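Local structure of aminoglycoside acetyltransferase meta-AAC0020 (5F47) at residues B[55-60]-B[71-76]; B[16-21]-B[51-56]; B[85-90]-B[121-126]; B[23-28]-B[43-48]. The protein probably transfers an acetyl group from acetyl-coenzyme A to aminoglycoside antibiotics, as a GNAT-fold acetyltransferase from an uncultured soil bacterium. All blocks are in the same frame, centred on the assembly; numbering follows the deposited sequence.

Interaction 1. Residues B[55-60]-B[71-76]; sequences NNFYVF and GLTSYV. With CA (calcium ion), chain I.
The antiparallel hairpin of strands 57-64 and 67-77 in the GNAT sheet pairs F57, Y58, V59 and F60 with Y75, S74, T73 and L72, and the short strand axes run 162° apart. F60 and L72 form a hydrogen-bonded pair closed from both ends, F60 N to L72 O and L72 N to F60 O. At the next such pair the bond from Y58 N to S74 O is nearly straight, whereas the return bond from S74 N to Y58 O is weak. Y58 O has a second donor in S74 OG at 2.9 Å; the S74 hydroxyl, set between its own backbone N and carbonyl carbon (chi1 64°), lies over the sheet face that carries Y58 and F60, and it also bonds Y115 of helix 103-117.

On the other face F57 and Y75 run alongside each other in the same direction. F57 CD1 sits over one face of the Y75 ring near its rim, 3.6 Å from Y75 CE2, with the two ring planes inclined at 54°. The hydroxyl of Y75 continues past F57 to the backbone O of E78 of the second subunit. F57 CE1 also rests 4.0 Å from T73 CB. Back on the S74 face, V76 CG2 touches the edge of the Y58 ring.

Just before strand 57-64 begins, V76 N donates to N56 O at 2.8 Å, and water 1 links N56 O to V76 O. One residue earlier, N55 OD1 binds the calcium ion at 2.4 Å.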
# COMPACT_ATOMS: atom_id res chain seq x y z
N ASN B 55 -10.02 -9.82 -6.40
CA ASN B 55 -9.15 -9.98 -7.56
C ASN B 55 -7.98 -8.99 -7.57
O ASN B 55 -7.27 -8.87 -8.58
CB ASN B 55 -9.96 -9.85 -8.84
CG ASN B 55 -11.05 -10.89 -8.93
OD1 ASN B 55 -10.89 -12.00 -8.43
ND2 ASN B 55 -12.16 -10.53 -9.56
N ASN B 56 -7.78 -8.30 -6.45
CA ASN B 56 -6.65 -7.39 -6.27
C ASN B 56 -5.78 -7.77 -5.08
O ASN B 56 -5.02 -6.95 -4.56
CB ASN B 56 -7.16 -5.97 -6.10
CG ASN B 56 -8.18 -5.85 -5.00
OD1 ASN B 56 -8.23 -6.69 -4.08
ND2 ASN B 56 -8.99 -4.80 -5.06
N PHE B 57 -5.89 -9.03 -4.68
CA PHE B 57 -5.16 -9.54 -3.53
C PHE B 57 -4.64 -10.92 -3.87
O PHE B 57 -5.41 -11.79 -4.29
CB PHE B 57 -6.07 -9.59 -2.29
CG PHE B 57 -5.41 -10.10 -1.06
CD1 PHE B 57 -4.47 -9.31 -0.41
CD2 PHE B 57 -5.73 -11.35 -0.53
CE1 PHE B 57 -3.85 -9.75 0.76
CE2 PHE B 57 -5.13 -11.80 0.63
CZ PHE B 57 -4.19 -11.00 1.28
N TYR B 58 -3.34 -11.12 -3.72
CA TYR B 58 -2.72 -12.41 -4.05
C TYR B 58 -1.76 -12.85 -2.96
O TYR B 58 -0.91 -12.08 -2.51
CB TYR B 58 -1.97 -12.33 -5.38
CG TYR B 58 -2.86 -12.21 -6.59
CD1 TYR B 58 -3.48 -13.33 -7.13
CD2 TYR B 58 -3.05 -10.99 -7.20
CE1 TYR B 58 -4.28 -13.23 -8.25
CE2 TYR B 58 -3.85 -10.88 -8.33
CZ TYR B 58 -4.46 -12.00 -8.84
OH TYR B 58 -5.25 -11.90 -9.96
N VAL B 59 -1.87 -14.13 -2.60
CA VAL B 59 -1.09 -14.73 -1.54
C VAL B 59 -0.21 -15.83 -2.13
O VAL B 59 -0.68 -16.67 -2.89
CB VAL B 59 -1.99 -15.35 -0.45
CG1 VAL B 59 -1.16 -15.91 0.69
CG2 VAL B 59 -2.98 -14.33 0.08
N PHE B 60 1.08 -15.81 -1.80
CA PHE B 60 1.98 -16.87 -2.23
C PHE B 60 2.48 -17.61 -1.01
O PHE B 60 2.86 -16.97 -0.02
CB PHE B 60 3.15 -16.31 -3.04
CG PHE B 60 2.74 -15.69 -4.34
CD1 PHE B 60 2.20 -14.42 -4.37
CD2 PHE B 60 2.88 -16.39 -5.53
CE1 PHE B 60 1.82 -13.84 -5.57
CE2 PHE B 60 2.51 -15.81 -6.73
CZ PHE B 60 1.95 -14.54 -6.74
N GLY B 71 5.33 -17.52 3.57
CA GLY B 71 4.46 -16.95 2.57
C GLY B 71 4.50 -15.44 2.55
O GLY B 71 5.14 -14.83 3.41
N LEU B 72 3.81 -14.86 1.57
CA LEU B 72 3.71 -13.41 1.51
C LEU B 72 2.34 -13.03 0.97
O LEU B 72 1.67 -13.82 0.31
CB LEU B 72 4.84 -12.80 0.66
CG LEU B 72 4.92 -12.95 -0.86
CD1 LEU B 72 3.88 -12.09 -1.59
CD2 LEU B 72 6.33 -12.57 -1.32
N THR B 73 1.94 -11.81 1.28
CA THR B 73 0.66 -11.26 0.83
C THR B 73 0.96 -10.06 -0.04
O THR B 73 1.95 -9.35 0.20
CB THR B 73 -0.21 -10.85 2.02
OG1 THR B 73 0.54 -9.94 2.85
CG2 THR B 73 -0.60 -12.07 2.85
N SER B 74 0.12 -9.83 -1.04
CA SER B 74 0.37 -8.71 -1.95
C SER B 74 -0.96 -8.10 -2.42
O SER B 74 -1.96 -8.81 -2.58
CB SER B 74 1.26 -9.16 -3.14
OG SER B 74 0.61 -10.13 -3.94
N TYR B 75 -0.95 -6.78 -2.59
CA TYR B 75 -2.10 -6.00 -3.04
C TYR B 75 -1.80 -5.35 -4.38
O TYR B 75 -0.74 -4.75 -4.56
CB TYR B 75 -2.43 -4.89 -2.03
CG TYR B 75 -2.90 -5.38 -0.69
CD1 TYR B 75 -1.98 -5.69 0.30
CD2 TYR B 75 -4.25 -5.50 -0.41
CE1 TYR B 75 -2.40 -6.14 1.56
CE2 TYR B 75 -4.69 -5.94 0.86
CZ TYR B 75 -3.74 -6.27 1.82
OH TYR B 75 -4.15 -6.69 3.07
N VAL B 76 -2.75 -5.46 -5.29
CA VAL B 76 -2.67 -4.74 -6.55
C VAL B 76 -3.13 -3.30 -6.35
O VAL B 76 -4.23 -3.06 -5.81
CB VAL B 76 -3.55 -5.43 -7.60
CG1 VAL B 76 -3.53 -4.65 -8.92
CG2 VAL B 76 -3.09 -6.88 -7.78
CA CA I . -11.68 -13.92 -7.14
O HOH W 1 -5.43 -4.29 -3.70
O HOH W 2 -13.70 -12.71 -7.05
O HOH W 3 -12.71 -14.45 -9.22
O HOH W 4 -9.52 -14.27 -5.83
O HOH W 5 -10.12 -15.18 -8.42

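Interaction 2. Residues B[16-21]-B[51-56]; sequences LAENDL and LLNQNN. With CA (calcium ion), chain I.
A calcium site joins the loop after strand 11-15 to the C-terminal end of helix 45-53, where E18 and N53 meet. E18 OE2 binds the calcium ion at 2.2 Å and N53 contributes its backbone O; N55 OD1 and four waters bring the ligands to seven. With CG anti to its carbonyl carbon (chi1 -69°) and the rest of the E18 chain stretched out, the carboxylate is carried to the metal. On the way it crosses the N53 side chain at about a right angle, and N53 OD1 comes within 3.3 Å of E18 CD, the carboxylate and amide planes 48° apart. No hydrogen bond joins the two side chains: N53 OD1 accepts from Q49 NE2, the same amide nitrogen that reaches E18 O.

Away from the metal, L52 points toward the loop with CG anti to its backbone N (chi1 -166°). Its CD2 packs against the type I turn of A17 to D20, 3.5 Å from A17 O and equally close to L21 N, while CD1 packs against L16 CB. The turn is braced internally, its D20 N bonding A17 O. D20 also folds its carboxylate back over the turn, and the anti lone pair of D20 OD2 takes A17 N in an almost straight bond of 2.8 Å.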
# COMPACT_ATOMS: atom_id res chain seq x y z
N LEU B 16 -2.12 -18.93 -3.78
CA LEU B 16 -3.39 -19.40 -3.24
C LEU B 16 -4.56 -19.06 -4.15
O LEU B 16 -4.62 -17.98 -4.75
CB LEU B 16 -3.64 -18.83 -1.84
CG LEU B 16 -2.67 -19.25 -0.73
CD1 LEU B 16 -3.30 -18.86 0.61
CD2 LEU B 16 -2.33 -20.73 -0.75
N ALA B 17 -5.48 -20.02 -4.26
CA ALA B 17 -6.70 -19.87 -5.04
C ALA B 17 -7.84 -19.64 -4.07
O ALA B 17 -7.65 -19.67 -2.85
CB ALA B 17 -6.94 -21.10 -5.90
N GLU B 18 -9.05 -19.44 -4.60
CA GLU B 18 -10.19 -19.15 -3.73
C GLU B 18 -10.57 -20.31 -2.81
O GLU B 18 -11.19 -20.09 -1.78
CB GLU B 18 -11.40 -18.74 -4.57
CG GLU B 18 -11.24 -17.39 -5.25
CD GLU B 18 -12.52 -16.93 -5.91
OE1 GLU B 18 -13.41 -17.77 -6.16
OE2 GLU B 18 -12.64 -15.71 -6.18
N ASN B 19 -10.16 -21.53 -3.16
CA ASN B 19 -10.46 -22.68 -2.31
C ASN B 19 -9.41 -22.90 -1.22
O ASN B 19 -9.42 -23.92 -0.54
CB ASN B 19 -10.62 -23.95 -3.17
CG ASN B 19 -9.30 -24.45 -3.77
OD1 ASN B 19 -8.30 -23.74 -3.82
ND2 ASN B 19 -9.31 -25.70 -4.24
N ASP B 20 -8.52 -21.93 -1.03
CA ASP B 20 -7.39 -22.12 -0.13
C ASP B 20 -7.47 -21.39 1.21
O ASP B 20 -6.45 -21.08 1.81
CB ASP B 20 -6.08 -21.71 -0.83
CG ASP B 20 -5.60 -22.77 -1.81
OD1 ASP B 20 -5.63 -23.97 -1.46
OD2 ASP B 20 -5.16 -22.41 -2.93
N LEU B 21 -8.68 -21.15 1.72
CA LEU B 21 -8.80 -20.54 3.04
C LEU B 21 -7.99 -21.27 4.13
O LEU B 21 -7.38 -20.60 4.96
CB LEU B 21 -10.26 -20.45 3.47
CG LEU B 21 -10.49 -19.68 4.78
CD1 LEU B 21 -9.89 -18.28 4.72
CD2 LEU B 21 -11.97 -19.62 5.10
N LEU B 51 -11.81 -11.60 1.52
CA LEU B 51 -10.51 -11.07 1.12
C LEU B 51 -9.78 -11.98 0.11
O LEU B 51 -9.29 -11.50 -0.91
CB LEU B 51 -9.65 -10.84 2.37
CG LEU B 51 -8.19 -10.42 2.16
CD1 LEU B 51 -8.13 -9.15 1.33
CD2 LEU B 51 -7.51 -10.22 3.51
N LEU B 52 -9.73 -13.28 0.38
CA LEU B 52 -9.10 -14.23 -0.54
C LEU B 52 -9.77 -14.21 -1.91
O LEU B 52 -9.11 -14.47 -2.93
CB LEU B 52 -9.13 -15.64 0.06
CG LEU B 52 -8.26 -16.71 -0.57
CD1 LEU B 52 -6.80 -16.30 -0.46
CD2 LEU B 52 -8.49 -18.03 0.14
N ASN B 53 -11.07 -13.91 -1.94
CA ASN B 53 -11.83 -13.82 -3.19
C ASN B 53 -11.55 -12.57 -4.02
O ASN B 53 -11.88 -12.54 -5.20
CB ASN B 53 -13.35 -13.86 -2.91
CG ASN B 53 -13.86 -15.24 -2.54
OD1 ASN B 53 -13.19 -16.25 -2.74
ND2 ASN B 53 -15.07 -15.28 -2.00
N GLN B 54 -10.98 -11.53 -3.41
CA GLN B 54 -10.75 -10.28 -4.13
C GLN B 54 -9.77 -10.49 -5.28
O GLN B 54 -8.81 -11.25 -5.15
CB GLN B 54 -10.22 -9.18 -3.20
CG GLN B 54 -11.19 -8.80 -2.09
CD GLN B 54 -10.66 -7.73 -1.13
OE1 GLN B 54 -11.23 -7.52 -0.04
NE2 GLN B 54 -9.60 -7.04 -1.53
N ASN B 55 -10.02 -9.82 -6.40
CA ASN B 55 -9.15 -9.98 -7.56
C ASN B 55 -7.98 -8.99 -7.57
O ASN B 55 -7.27 -8.87 -8.58
CB ASN B 55 -9.96 -9.85 -8.84
CG ASN B 55 -11.05 -10.89 -8.93
OD1 ASN B 55 -10.89 -12.00 -8.43
ND2 ASN B 55 -12.16 -10.53 -9.56
N ASN B 56 -7.78 -8.30 -6.45
CA ASN B 56 -6.65 -7.39 -6.27
C ASN B 56 -5.78 -7.77 -5.08
O ASN B 56 -5.02 -6.95 -4.56
CB ASN B 56 -7.16 -5.97 -6.10
CG ASN B 56 -8.18 -5.85 -5.00
OD1 ASN B 56 -8.23 -6.69 -4.08
ND2 ASN B 56 -8.99 -4.80 -5.06
CA CA I . -11.68 -13.92 -7.14
O HOH W 4 -9.52 -14.27 -5.83
O HOH W 2 -13.70 -12.71 -7.05
O HOH W 3 -12.71 -14.45 -9.22
O HOH W 5 -10.12 -15.18 -8.42

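Interaction 3. Residues B[85-90]-B[121-126]; sequences PLAYIY and EEVFVQ
P85 O receives E121 N at 2.8 Å, the first bond between two segments that then run parallel, their strand axes 24° apart. At L86 the side chain lies beside that of E122, CD2 against E122 CB at 3.7 Å, while L86 CB meets the edge of the F124 ring. A87 bonds to both sides of V123: its N donates to E122 O, and its O accepts F124 N at 2.8 Å.

Y88 and F124 make the main aromatic contact. Their planes are only 12° from parallel but slid apart, leaving little overlap, and F124 CE2 lies over one face of the Y88 ring, 3.3 Å from Y88 CD1. F124 takes the tight setting between its own N and carbonyl carbon (chi1 65°), which turns its ring toward strand 86-94. The Y88 hydroxyl donates in the carbonyl plane to a lone pair of Q126 OE1 at 2.7 Å. I89 N bonds F124 O, and on the other face of the sheet I89 CD1 packs 3.6 Å from V123 CG1. Beyond this the strands separate, and water 7 lies within hydrogen-bonding distance of both Y90 O and Q126 O.

Helix 103-117 connects the two strands and covers the A87, I89 and V123 face, making this a beta-alpha-beta crossover. Parting of these parallel strands is characteristic of the GNAT fold, where the splay commonly receives acetyl-coenzyme A.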
# COMPACT_ATOMS: atom_id res chain seq x y z
N PRO B 85 -0.25 -1.67 -13.54
CA PRO B 85 -0.38 -1.54 -12.09
C PRO B 85 0.91 -1.76 -11.30
O PRO B 85 1.94 -2.19 -11.83
CB PRO B 85 -1.38 -2.64 -11.71
CG PRO B 85 -1.98 -3.09 -12.98
CD PRO B 85 -1.00 -2.83 -14.06
N LEU B 86 0.81 -1.42 -10.03
CA LEU B 86 1.82 -1.75 -9.03
C LEU B 86 1.34 -2.93 -8.21
O LEU B 86 0.15 -3.13 -8.03
CB LEU B 86 2.08 -0.58 -8.08
CG LEU B 86 2.49 0.76 -8.70
CD1 LEU B 86 2.51 1.85 -7.64
CD2 LEU B 86 3.84 0.69 -9.37
N ALA B 87 2.29 -3.69 -7.69
CA ALA B 87 1.98 -4.64 -6.63
C ALA B 87 2.75 -4.28 -5.36
O ALA B 87 3.96 -4.02 -5.39
CB ALA B 87 2.31 -6.05 -7.07
N TYR B 88 2.03 -4.31 -4.25
CA TYR B 88 2.54 -3.97 -2.93
C TYR B 88 2.64 -5.23 -2.10
O TYR B 88 1.62 -5.78 -1.72
CB TYR B 88 1.57 -2.98 -2.26
CG TYR B 88 1.94 -2.45 -0.91
CD1 TYR B 88 3.23 -2.54 -0.41
CD2 TYR B 88 0.97 -1.83 -0.13
CE1 TYR B 88 3.54 -2.03 0.83
CE2 TYR B 88 1.29 -1.30 1.11
CZ TYR B 88 2.57 -1.40 1.58
OH TYR B 88 2.86 -0.87 2.81
N ILE B 89 3.85 -5.71 -1.85
CA ILE B 89 4.02 -6.83 -0.91
C ILE B 89 3.86 -6.28 0.50
O ILE B 89 4.62 -5.39 0.90
CB ILE B 89 5.39 -7.50 -1.07
CG1 ILE B 89 5.52 -8.13 -2.46
CG2 ILE B 89 5.59 -8.57 0.02
CD1 ILE B 89 6.95 -8.64 -2.76
N TYR B 90 2.88 -6.79 1.23
CA TYR B 90 2.59 -6.23 2.53
C TYR B 90 3.32 -6.96 3.67
O TYR B 90 3.90 -6.33 4.55
CB TYR B 90 1.07 -6.22 2.79
CG TYR B 90 0.73 -5.44 4.02
CD1 TYR B 90 0.65 -4.04 3.98
CD2 TYR B 90 0.58 -6.08 5.25
CE1 TYR B 90 0.38 -3.32 5.16
CE2 TYR B 90 0.32 -5.36 6.42
CZ TYR B 90 0.22 -3.99 6.36
OH TYR B 90 -0.04 -3.33 7.55
N GLU B 121 4.04 -2.75 -13.65
CA GLU B 121 5.20 -1.88 -13.77
C GLU B 121 6.28 -2.27 -12.76
O GLU B 121 7.47 -2.25 -13.07
CB GLU B 121 4.83 -0.40 -13.58
CG GLU B 121 6.06 0.52 -13.81
CD GLU B 121 5.83 2.00 -13.51
OE1 GLU B 121 6.82 2.77 -13.49
OE2 GLU B 121 4.69 2.43 -13.29
N GLU B 122 5.84 -2.60 -11.55
CA GLU B 122 6.74 -2.59 -10.41
C GLU B 122 6.12 -3.33 -9.26
O GLU B 122 4.90 -3.29 -9.07
CB GLU B 122 7.02 -1.16 -10.01
CG GLU B 122 7.95 -0.95 -8.85
CD GLU B 122 7.96 0.50 -8.42
OE1 GLU B 122 7.44 0.80 -7.32
OE2 GLU B 122 8.45 1.34 -9.20
N VAL B 123 6.96 -4.01 -8.48
CA VAL B 123 6.56 -4.60 -7.21
C VAL B 123 7.33 -3.85 -6.15
O VAL B 123 8.51 -3.60 -6.33
CB VAL B 123 6.88 -6.10 -7.16
CG1 VAL B 123 6.56 -6.70 -5.81
CG2 VAL B 123 6.14 -6.87 -8.26
N PHE B 124 6.70 -3.47 -5.04
CA PHE B 124 7.46 -2.87 -3.95
C PHE B 124 7.12 -3.46 -2.59
O PHE B 124 6.08 -4.11 -2.41
CB PHE B 124 7.31 -1.33 -3.94
CG PHE B 124 5.91 -0.82 -3.65
CD1 PHE B 124 4.95 -0.75 -4.65
CD2 PHE B 124 5.57 -0.40 -2.38
CE1 PHE B 124 3.66 -0.27 -4.38
CE2 PHE B 124 4.30 0.11 -2.11
CZ PHE B 124 3.36 0.17 -3.11
N VAL B 125 8.02 -3.23 -1.64
CA VAL B 125 7.92 -3.84 -0.31
C VAL B 125 8.69 -2.97 0.67
O VAL B 125 9.63 -2.26 0.28
CB VAL B 125 8.46 -5.30 -0.33
CG1 VAL B 125 9.96 -5.31 -0.63
CG2 VAL B 125 8.19 -6.01 1.01
N GLN B 126 8.31 -3.02 1.94
CA GLN B 126 9.01 -2.23 2.94
C GLN B 126 9.48 -3.09 4.10
O GLN B 126 8.94 -4.16 4.37
CB GLN B 126 8.10 -1.11 3.42
CG GLN B 126 7.84 -0.06 2.35
CD GLN B 126 6.39 0.21 2.14
OE1 GLN B 126 5.54 -0.28 2.90
NE2 GLN B 126 6.07 1.00 1.12
O HOH W 6 5.76 -3.97 2.86
O HOH W 7 6.52 -5.39 4.83

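Interaction 4. Residues B[23-28]-B[43-48]; sequences KFIQLI and PDSEHL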
# COMPACT_ATOMS: atom_id res chain seq x y z
N LYS B 23 -5.11 -22.84 3.97
CA LYS B 23 -3.71 -22.45 3.86
C LYS B 23 -3.52 -20.98 4.21
O LYS B 23 -2.50 -20.60 4.77
CB LYS B 23 -3.16 -22.75 2.46
CG LYS B 23 -2.91 -24.24 2.23
CD LYS B 23 -2.52 -24.51 0.79
CE LYS B 23 -2.33 -26.00 0.53
NZ LYS B 23 -2.17 -26.29 -0.92
N PHE B 24 -4.51 -20.15 3.88
CA PHE B 24 -4.45 -18.73 4.21
C PHE B 24 -4.42 -18.56 5.74
O PHE B 24 -3.60 -17.80 6.26
CB PHE B 24 -5.66 -18.01 3.59
CG PHE B 24 -5.62 -16.50 3.66
CD1 PHE B 24 -4.43 -15.78 3.77
CD2 PHE B 24 -6.81 -15.79 3.58
CE1 PHE B 24 -4.45 -14.38 3.82
CE2 PHE B 24 -6.84 -14.41 3.61
CZ PHE B 24 -5.67 -13.70 3.74
N ILE B 25 -5.27 -19.30 6.43
CA ILE B 25 -5.31 -19.26 7.89
C ILE B 25 -3.99 -19.77 8.47
O ILE B 25 -3.46 -19.17 9.42
CB ILE B 25 -6.50 -20.06 8.43
CG1 ILE B 25 -7.78 -19.30 8.09
CG2 ILE B 25 -6.41 -20.27 9.96
CD1 ILE B 25 -9.06 -20.05 8.44
N GLN B 26 -3.44 -20.84 7.91
CA GLN B 26 -2.11 -21.31 8.34
C GLN B 26 -1.06 -20.21 8.19
O GLN B 26 -0.22 -20.02 9.08
CB GLN B 26 -1.67 -22.54 7.55
CG GLN B 26 -2.32 -23.84 7.93
CD GLN B 26 -1.81 -24.97 7.07
OE1 GLN B 26 -0.62 -25.30 7.09
NE2 GLN B 26 -2.70 -25.57 6.28
N LEU B 27 -1.09 -19.49 7.06
CA LEU B 27 -0.14 -18.41 6.86
C LEU B 27 -0.33 -17.30 7.88
O LEU B 27 0.64 -16.78 8.42
CB LEU B 27 -0.25 -17.84 5.44
CG LEU B 27 0.76 -16.72 5.16
CD1 LEU B 27 2.21 -17.23 5.30
CD2 LEU B 27 0.54 -16.11 3.78
N ILE B 28 -1.59 -16.96 8.17
CA ILE B 28 -1.88 -15.90 9.13
C ILE B 28 -1.35 -16.31 10.51
O ILE B 28 -0.76 -15.50 11.21
CB ILE B 28 -3.37 -15.59 9.17
CG1 ILE B 28 -3.81 -14.96 7.84
CG2 ILE B 28 -3.69 -14.64 10.33
CD1 ILE B 28 -5.32 -14.99 7.61
N PRO B 43 -9.70 -12.64 12.46
CA PRO B 43 -11.05 -12.31 11.98
C PRO B 43 -11.83 -13.57 11.61
O PRO B 43 -11.20 -14.61 11.41
CB PRO B 43 -10.78 -11.47 10.73
CG PRO B 43 -9.43 -10.91 10.94
CD PRO B 43 -8.66 -11.95 11.69
N ASP B 44 -13.15 -13.49 11.49
CA ASP B 44 -13.87 -14.71 11.17
C ASP B 44 -13.67 -15.09 9.71
O ASP B 44 -13.16 -14.30 8.89
CB ASP B 44 -15.36 -14.63 11.51
CG ASP B 44 -16.14 -13.69 10.62
OD1 ASP B 44 -15.57 -13.00 9.75
OD2 ASP B 44 -17.38 -13.64 10.80
N SER B 45 -14.02 -16.32 9.40
CA SER B 45 -13.67 -16.90 8.13
C SER B 45 -14.47 -16.31 6.99
O SER B 45 -14.03 -16.31 5.85
CB SER B 45 -13.84 -18.41 8.19
OG SER B 45 -12.84 -18.96 9.04
N GLU B 46 -15.66 -15.79 7.28
CA GLU B 46 -16.42 -15.08 6.26
C GLU B 46 -15.62 -13.89 5.73
O GLU B 46 -15.53 -13.67 4.52
CB GLU B 46 -17.76 -14.61 6.83
CG GLU B 46 -18.56 -13.73 5.90
CD GLU B 46 -19.87 -13.28 6.52
OE1 GLU B 46 -20.29 -13.89 7.53
OE2 GLU B 46 -20.48 -12.32 6.01
N HIS B 47 -15.02 -13.14 6.64
CA HIS B 47 -14.21 -12.00 6.25
C HIS B 47 -12.96 -12.44 5.48
O HIS B 47 -12.62 -11.87 4.42
CB HIS B 47 -13.79 -11.18 7.48
CG HIS B 47 -12.80 -10.10 7.16
ND1 HIS B 47 -13.17 -8.95 6.50
CD2 HIS B 47 -11.47 -10.02 7.34
CE1 HIS B 47 -12.10 -8.19 6.32
NE2 HIS B 47 -11.05 -8.83 6.80
N LEU B 48 -12.28 -13.45 6.00
CA LEU B 48 -11.05 -13.89 5.37
C LEU B 48 -11.32 -14.48 3.99
O LEU B 48 -10.53 -14.30 3.06
CB LEU B 48 -10.32 -14.90 6.26
CG LEU B 48 -9.77 -14.35 7.58
CD1 LEU B 48 -9.14 -15.46 8.39
CD2 LEU B 48 -8.78 -13.22 7.31
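L48 overlaps I28, the two side chains meeting end to end, with I28 CD1 3.9 Å from L48 CD2 and equally near L48 CD1. I25 meets the same CD1 methyl of L48 from another direction, crossing the leucine at about a right angle with its CG1 4.1 Å from L48 CD1. L48 thus packs its branched end on two isoleucines three residues apart on helix 21-34. For L48, CG lies anti to the carbonyl carbon (chi1 -67°) and the chain then runs on extended (chi2 178°), carrying both methyls across to the facing helix.

F24, one turn before I28, completes the apolar surface. Its ring is directed at the L48 backbone, with L48 O at the ring edge and in its plane, 3.7 Å from F24 CE2. I28 CD1 also sits over the centre of one face of this ring, so that methyl packs against the phenyl group and L48 together. At the outer margin I25 CD1 approaches S45 OG at 4.0 Å. No hydrogen bond crosses between the segments. At the start of helix 45-53, D44 is the N-cap and its OD1 accepts H47 N at 3.2 Å, met from above the carboxylate plane; H47 NE2 bonds the backbone O of Q79 of the second subunit.

The contact is helix-to-helix packing by apolar side chains. Y80 of the second subunit packs on both I28 and L48, L51 and L52 extend the contact of helix 45-53 with F24, and V59 of strand 57-64 lies against F24 and L27, joining the helix pair to the sheet.

Interactions 1 and 3 are buried strand pairings in one sheet, antiparallel and parallel respectively, and are joined directly where strand 67-77 bonds strand 86-94 through Y75 O and Y88 N. Interaction 4 is also largely buried but mainly apolar, with no hydrogen bond between its helices; F24 and L27 carry it onto the sheet at F57, V59 and G71 of interaction 1. Interaction 2 is the more exposed contact, depending on a metal and water as well as on the packing of L52 against the loop. It shares helix 45-53 with interaction 4, and shares N55 and the calcium ion with interaction 1. Interactions 3 and 4 lie on opposite sides of the chain's centre, yet all four contacts reach the second subunit.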